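Local structure of N-acetyltransferase (Staphylococcus aureus subsp. aureus, 4M85) at residues A[84-87]-A[88-91]; A[108-111]-A[112-115]; A[153-156]-A[157-160]. The protein probably transfers an acetyl group from acetyl-coenzyme A to an amine of its substrate, as GNAT-fold N-acetyltransferases do. All blocks are in the same frame, centred on the assembly; numbering follows the deposited sequence.

Interaction 1 of 3, residues A[84-87]-A[88-91]; sequences YEKA and WELL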
loop_
_atom_site.group_PDB
_atom_site.type_symbol
_atom_site.label_atom_id
_atom_site.label_comp_id
_atom_site.label_asym_id
_atom_site.label_seq_id
_atom_site.Cartn_x
_atom_site.Cartn_y
_atom_site.Cartn_z
ATOM N N TYR A 84 -11.782 -6.763 -0.929
ATOM C CA TYR A 84 -10.357 -7.104 -0.818
ATOM C C TYR A 84 -9.936 -7.368 0.642
ATOM O O TYR A 84 -9.243 -8.360 0.942
ATOM C CB TYR A 84 -9.494 -6.004 -1.459
ATOM C CG TYR A 84 -9.768 -5.793 -2.938
ATOM C CD1 TYR A 84 -10.019 -6.864 -3.777
ATOM C CD2 TYR A 84 -9.781 -4.512 -3.489
ATOM C CE1 TYR A 84 -10.259 -6.679 -5.123
ATOM C CE2 TYR A 84 -10.028 -4.313 -4.836
ATOM C CZ TYR A 84 -10.264 -5.397 -5.645
ATOM O OH TYR A 84 -10.529 -5.214 -6.996
ATOM N N GLU A 85 -10.350 -6.478 1.534
ATOM C CA GLU A 85 -10.031 -6.583 2.966
ATOM C C GLU A 85 -10.532 -7.889 3.590
ATOM O O GLU A 85 -9.851 -8.513 4.374
ATOM C CB GLU A 85 -10.640 -5.388 3.720
ATOM C CG GLU A 85 -10.502 -5.434 5.244
ATOM C CD GLU A 85 -9.057 -5.421 5.704
ATOM O OE1 GLU A 85 -8.184 -5.127 4.872
ATOM O OE2 GLU A 85 -8.807 -5.706 6.897
ATOM N N LYS A 86 -11.757 -8.277 3.245
ATOM C CA LYS A 86 -12.357 -9.510 3.775
ATOM C C LYS A 86 -11.572 -10.743 3.345
ATOM O O LYS A 86 -11.534 -11.746 4.063
ATOM C CB LYS A 86 -13.818 -9.606 3.338
ATOM C CG LYS A 86 -14.620 -10.679 4.036
ATOM C CD LYS A 86 -16.099 -10.485 3.733
ATOM C CE LYS A 86 -16.969 -11.636 4.234
ATOM N NZ LYS A 86 -16.703 -11.943 5.666
ATOM N N ALA A 87 -10.893 -10.671 2.206
ATOM C CA ALA A 87 -10.136 -11.817 1.706
ATOM C C ALA A 87 -8.995 -12.261 2.635
ATOM O O ALA A 87 -8.522 -13.390 2.524
ATOM C CB ALA A 87 -9.603 -11.549 0.295
ATOM N N TRP A 88 -8.588 -11.389 3.562
ATOM C CA TRP A 88 -7.672 -11.757 4.618
ATOM C C TRP A 88 -8.079 -13.074 5.311
ATOM O O TRP A 88 -7.221 -13.876 5.701
ATOM C CB TRP A 88 -7.582 -10.636 5.633
ATOM C CG TRP A 88 -6.536 -10.824 6.676
ATOM C CD1 TRP A 88 -6.711 -11.306 7.943
ATOM C CD2 TRP A 88 -5.155 -10.472 6.571
ATOM N NE1 TRP A 88 -5.514 -11.292 8.627
ATOM C CE2 TRP A 88 -4.543 -10.788 7.808
ATOM C CE3 TRP A 88 -4.372 -9.922 5.558
ATOM C CZ2 TRP A 88 -3.186 -10.575 8.042
ATOM C CZ3 TRP A 88 -3.037 -9.719 5.790
ATOM C CH2 TRP A 88 -2.451 -10.055 7.026
ATOM N N GLU A 89 -9.388 -13.287 5.431
ATOM C CA GLU A 89 -9.932 -14.472 6.068
ATOM C C GLU A 89 -9.679 -15.802 5.334
ATOM O O GLU A 89 -9.809 -16.882 5.925
ATOM C CB GLU A 89 -11.415 -14.257 6.301
ATOM C CG GLU A 89 -11.698 -13.071 7.208
ATOM C CD GLU A 89 -13.148 -13.004 7.651
ATOM O OE1 GLU A 89 -14.046 -13.269 6.793
ATOM O OE2 GLU A 89 -13.369 -12.700 8.858
ATOM N N LEU A 90 -9.289 -15.734 4.062
ATOM C CA LEU A 90 -8.973 -16.927 3.276
ATOM C C LEU A 90 -7.513 -17.356 3.378
ATOM O O LEU A 90 -7.106 -18.308 2.711
ATOM C CB LEU A 90 -9.340 -16.698 1.801
ATOM C CG LEU A 90 -10.789 -16.182 1.593
ATOM C CD1 LEU A 90 -11.101 -15.885 0.138
ATOM C CD2 LEU A 90 -11.764 -17.200 2.153
ATOM N N LEU A 91 -6.711 -16.662 4.189
ATOM C CA LEU A 91 -5.281 -16.991 4.318
ATOM C C LEU A 91 -5.080 -18.103 5.342
ATOM O O LEU A 91 -5.912 -18.288 6.233
ATOM C CB LEU A 91 -4.471 -15.740 4.730
ATOM C CG LEU A 91 -4.618 -14.530 3.814
ATOM C CD1 LEU A 91 -3.823 -13.315 4.296
ATOM C CD2 LEU A 91 -4.232 -14.924 2.385
#
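W88 N reaches E85 O at 3.2 Å, the first of three backbone hydrogen bonds in succession, each from an N-H to the carbonyl three residues earlier. E89 N reaches K86 O at 3.0 Å, and L90 N reaches A87 O at 2.9 Å. This i to i+3 spacing is that of a 3-10 helix: after helix 81-86 the chain is in 3-10 form through 88-90, before it turns away toward helix 95-98.

The salt bridge spans the same spacing on the exposed side. K86 NZ meets E89 OE1 at 3.2 Å, on the syn side of the carboxylate and 32° out of its plane. The lysine runs straight through CG and CD and then bends at its last torsion (chi4 51°), which swings the ammonium back to the glutamate. E89 leaves beside its backbone N and stays extended, and its CB and CG both lie 3.4 Å from K86 O.

W88 CB makes a close approach to a backbone oxygen, 3.4 Å from E85 O. The apolar packing of the indole is found within 88-91, where L91 CD1 covers one of its faces, 3.6 Å above the plane and toward the rim. The indole also lies against A43 and S47 of helix 37-49 and meets the ring of Y53 edge-to-face.

The buried carboxylate of E85 faces the body of the protein: R54 and Y53 hold OE1, while T102 OG1 and L104 N hold OE2. The two faces of the turn thus differ in chemistry: a solvent-side ion pair, probably weakened by water, and an inner side where a buried charge is matched by several partners.

Interaction 2 of 3, residues A[108-111]-A[112-115]; sequences EAKD and DEYY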
loop_
_atom_site.group_PDB
_atom_site.type_symbol
_atom_site.label_atom_id
_atom_site.label_comp_id
_atom_site.label_asym_id
_atom_site.label_seq_id
_atom_site.Cartn_x
_atom_site.Cartn_y
_atom_site.Cartn_z
ATOM N N GLU A 108 -11.022 3.229 3.600
ATOM C CA GLU A 108 -10.129 4.382 3.414
ATOM C C GLU A 108 -10.475 5.216 2.171
ATOM O O GLU A 108 -10.099 6.369 2.099
ATOM C CB GLU A 108 -8.643 3.926 3.360
ATOM C CG GLU A 108 -8.168 3.075 4.545
ATOM C CD GLU A 108 -6.697 2.654 4.460
ATOM O OE1 GLU A 108 -5.942 3.224 3.637
ATOM O OE2 GLU A 108 -6.276 1.741 5.205
ATOM N N ALA A 109 -11.199 4.630 1.213
ATOM C CA ALA A 109 -11.432 5.244 -0.091
ATOM C C ALA A 109 -12.908 5.407 -0.419
ATOM O O ALA A 109 -13.769 5.108 0.391
ATOM C CB ALA A 109 -10.748 4.431 -1.166
ATOM N N LYS A 110 -13.196 5.884 -1.620
ATOM C CA LYS A 110 -14.566 6.126 -2.032
ATOM C C LYS A 110 -14.847 5.308 -3.282
ATOM O O LYS A 110 -13.927 4.934 -4.012
ATOM C CB LYS A 110 -14.780 7.614 -2.284
ATOM C CG LYS A 110 -14.877 8.444 -1.018
ATOM C CD LYS A 110 -15.045 9.910 -1.358
ATOM C CE LYS A 110 -14.719 10.813 -0.176
ATOM N NZ LYS A 110 -14.623 12.245 -0.596
ATOM N N ASP A 111 -16.120 5.028 -3.523
ATOM C CA ASP A 111 -16.501 4.054 -4.529
ATOM C C ASP A 111 -16.200 4.484 -5.953
ATOM O O ASP A 111 -16.061 3.626 -6.826
ATOM C CB ASP A 111 -17.989 3.719 -4.395
ATOM C CG ASP A 111 -18.348 3.167 -3.019
ATOM O OD1 ASP A 111 -17.509 2.492 -2.388
ATOM O OD2 ASP A 111 -19.473 3.413 -2.565
ATOM N N ASP A 112 -16.086 5.784 -6.211
ATOM C CA ASP A 112 -15.755 6.249 -7.574
ATOM C C ASP A 112 -14.264 6.475 -7.806
ATOM O O ASP A 112 -13.890 7.152 -8.777
ATOM C CB ASP A 112 -16.524 7.535 -7.924
ATOM C CG ASP A 112 -16.128 8.725 -7.056
ATOM O OD1 ASP A 112 -15.781 8.535 -5.869
ATOM O OD2 ASP A 112 -16.208 9.868 -7.561
ATOM N N GLU A 113 -13.421 5.889 -6.950
ATOM C CA GLU A 113 -11.964 6.102 -6.984
ATOM C C GLU A 113 -11.168 4.834 -7.236
ATOM O O GLU A 113 -11.541 3.757 -6.790
ATOM C CB GLU A 113 -11.461 6.691 -5.642
ATOM C CG GLU A 113 -12.052 8.039 -5.262
ATOM C CD GLU A 113 -11.761 8.482 -3.851
ATOM O OE1 GLU A 113 -11.262 7.694 -3.001
ATOM O OE2 GLU A 113 -12.073 9.654 -3.579
ATOM N N TYR A 114 -10.054 4.981 -7.955
ATOM C CA TYR A 114 -9.007 3.980 -7.953
ATOM C C TYR A 114 -7.985 4.401 -6.886
ATOM O O TYR A 114 -7.179 5.331 -7.095
ATOM C CB TYR A 114 -8.409 3.826 -9.340
ATOM C CG TYR A 114 -8.011 2.417 -9.620
ATOM C CD1 TYR A 114 -8.881 1.530 -10.256
ATOM C CD2 TYR A 114 -6.753 1.943 -9.209
ATOM C CE1 TYR A 114 -8.504 0.206 -10.482
ATOM C CE2 TYR A 114 -6.356 0.632 -9.444
ATOM C CZ TYR A 114 -7.225 -0.232 -10.079
ATOM O OH TYR A 114 -6.789 -1.523 -10.279
ATOM N N TYR A 115 -8.075 3.735 -5.733
ATOM C CA TYR A 115 -7.362 4.119 -4.508
ATOM C C TYR A 115 -5.940 3.612 -4.493
ATOM O O TYR A 115 -5.686 2.421 -4.673
ATOM C CB TYR A 115 -8.086 3.571 -3.257
ATOM C CG TYR A 115 -7.442 3.898 -1.924
ATOM C CD1 TYR A 115 -7.160 5.220 -1.562
ATOM C CD2 TYR A 115 -7.160 2.891 -0.991
ATOM C CE1 TYR A 115 -6.607 5.527 -0.333
ATOM C CE2 TYR A 115 -6.613 3.191 0.234
ATOM C CZ TYR A 115 -6.329 4.506 0.542
ATOM O OH TYR A 115 -5.787 4.814 1.733
HETATM O O HOH W 1 -13.867 2.549 -7.893
#
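A109 CB sits over one face of the Y115 ring, 3.4 Å from Y115 CG and close to the end of the ring that joins its own CB. At the far end of the same ring, Y115 OH donates a very short hydrogen bond of 2.5 Å to E108 OE1. Carboxylate and ring are almost perpendicular, 83° apart, and E108 CB lies 3.4 Å from the hydroxyl. The tyrosine's first torsion, chi1 180°, turns CG directly away from its own N and lays the ring along 108-109; its hydroxyl is also hydrogen-bonded to N150 ND2.

K110 to E113 form a type I beta turn, which reverses the path into strand 114-121 of the GNAT sheet. E113 N donates to K110 O at 3.1 Å, and the glutamate side chain returns the grip, OE1 taking K110 N at 3.0 Å from well above the carboxylate plane. K110 CB packs 3.5 Å from E113 CD, while the lysine amine runs on to D170. S148 and H182 hold the E113 oxygens from beyond the turn. Water 1 gives one hydrogen to D111 O and the other to E113 O, at 2.7 and 2.8 Å.

Interaction 3 of 3, residues A[153-156]-A[157-160]; sequences INNE and AALK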
loop_
_atom_site.group_PDB
_atom_site.type_symbol
_atom_site.label_atom_id
_atom_site.label_comp_id
_atom_site.label_asym_id
_atom_site.label_seq_id
_atom_site.Cartn_x
_atom_site.Cartn_y
_atom_site.Cartn_z
ATOM N N ILE A 153 -1.181 14.208 7.355
ATOM C CA ILE A 153 -1.178 15.663 7.443
ATOM C C ILE A 153 0.147 16.223 7.975
ATOM O O ILE A 153 0.432 17.407 7.799
ATOM C CB ILE A 153 -2.364 16.220 8.273
ATOM C CG1 ILE A 153 -2.232 15.871 9.759
ATOM C CG2 ILE A 153 -3.699 15.719 7.725
ATOM C CD1 ILE A 153 -3.043 16.813 10.612
ATOM N N ASN A 154 0.965 15.383 8.604
ATOM C CA ASN A 154 2.248 15.850 9.134
ATOM C C ASN A 154 3.378 15.706 8.142
ATOM O O ASN A 154 4.499 16.131 8.420
ATOM C CB ASN A 154 2.603 15.105 10.413
ATOM C CG ASN A 154 1.627 15.377 11.533
ATOM O OD1 ASN A 154 1.106 16.486 11.682
ATOM N ND2 ASN A 154 1.369 14.359 12.328
ATOM N N ASN A 155 3.074 15.127 6.982
ATOM C CA ASN A 155 4.061 14.874 5.964
ATOM C C ASN A 155 3.946 15.829 4.778
ATOM O O ASN A 155 3.394 15.485 3.715
ATOM C CB ASN A 155 3.959 13.419 5.533
ATOM C CG ASN A 155 5.123 12.988 4.672
ATOM O OD1 ASN A 155 5.845 13.811 4.121
ATOM N ND2 ASN A 155 5.292 11.686 4.530
ATOM N N GLU A 156 4.523 17.016 4.947
ATOM C CA GLU A 156 4.433 18.081 3.922
ATOM C C GLU A 156 5.194 17.749 2.641
ATOM O O GLU A 156 4.785 18.145 1.540
ATOM C CB GLU A 156 4.895 19.438 4.459
ATOM C CG GLU A 156 4.528 20.575 3.497
ATOM C CD GLU A 156 5.061 21.921 3.917
ATOM O OE1 GLU A 156 6.307 22.081 3.943
ATOM O OE2 GLU A 156 4.236 22.814 4.206
ATOM N N ALA A 157 6.294 17.024 2.764
ATOM C CA ALA A 157 7.072 16.691 1.583
ATOM C C ALA A 157 6.271 15.772 0.641
ATOM O O ALA A 157 6.308 15.935 -0.594
ATOM C CB ALA A 157 8.421 16.064 1.967
ATOM N N ALA A 158 5.555 14.807 1.208
ATOM C CA ALA A 158 4.640 13.998 0.415
ATOM C C ALA A 158 3.545 14.889 -0.184
ATOM O O ALA A 158 3.300 14.853 -1.402
ATOM C CB ALA A 158 4.058 12.871 1.240
ATOM N N LEU A 159 2.924 15.736 0.630
ATOM C CA LEU A 159 1.832 16.558 0.124
ATOM C C LEU A 159 2.290 17.414 -1.068
ATOM O O LEU A 159 1.558 17.522 -2.049
ATOM C CB LEU A 159 1.222 17.416 1.232
ATOM C CG LEU A 159 0.114 18.401 0.864
ATOM C CD1 LEU A 159 -1.136 17.681 0.327
ATOM C CD2 LEU A 159 -0.217 19.297 2.066
ATOM N N LYS A 160 3.492 17.995 -0.994
ATOM C CA LYS A 160 4.015 18.795 -2.098
ATOM C C LYS A 160 4.223 17.925 -3.317
ATOM O O LYS A 160 3.833 18.288 -4.405
ATOM C CB LYS A 160 5.368 19.397 -1.757
ATOM C CG LYS A 160 5.368 20.398 -0.635
ATOM C CD LYS A 160 6.796 20.803 -0.335
ATOM C CE LYS A 160 6.839 21.981 0.608
ATOM N NZ LYS A 160 8.243 22.254 1.020
HETATM O O HOH W 2 8.765 20.928 3.633
#
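E156 O receives K160 N at 2.8 Å, a nearly straight i to i+4 bond with N-H...O at 162°, and K160 CG also comes within 3.2 Å of that oxygen. This is the first turn of helix 156-164, and N155 is its N-cap: N155 OD1 takes A158 N at 3.1 Å, while the backbone N155 O takes L159 N at the same length, in the carbonyl plane. One residue therefore occupies two of the N-H groups at the start of the helix, its amide carbonyl and its peptide carbonyl serving the N-H groups of consecutive residues. The N155 amide is brought over the helix end by a trans first torsion (chi1 -169°), which also leaves its CG 3.6 Å from A158 CB. A158 N stands 54° out of the plane of the N155 side-chain carbonyl.

On the solvent side the E156 and K160 side chains slant across one another, both extended. K160 CE and NZ are about equally far from E156 OE1, and the salt bridge from NZ is long at 3.5 Å. Inward, A158 and L159 lean on C151 of strand 147-152, and L159 also touches H181 and L183 of strand 178-184. Water 2 closes the ion pair, donating to E156 OE1 at 2.7 Å and accepting from K160 NZ.

In the fold
From the N terminus the three contacts follow in series, none enclosing or crossing another, and each closes just one turn of chain. Interaction 1 follows on from helix 81-86, which comes after strand 68-77, and W88 and L91 of the segment after that helix pack on helix 37-49. The chain then passes through helix 95-98 and reaches interaction 2, where the turn feeds strand 114-121, between strands 68-77 and 147-152 in the sheet; the two contacts approach to about 6 Å between nearest atoms. After helix 130-140 and strand 147-152, interaction 3 starts helix 156-164 and lays it on strands 147-152 and 178-184. Interactions 1 and 3 lie on opposite sides of the chain's centre, with their own centres 31 Å apart.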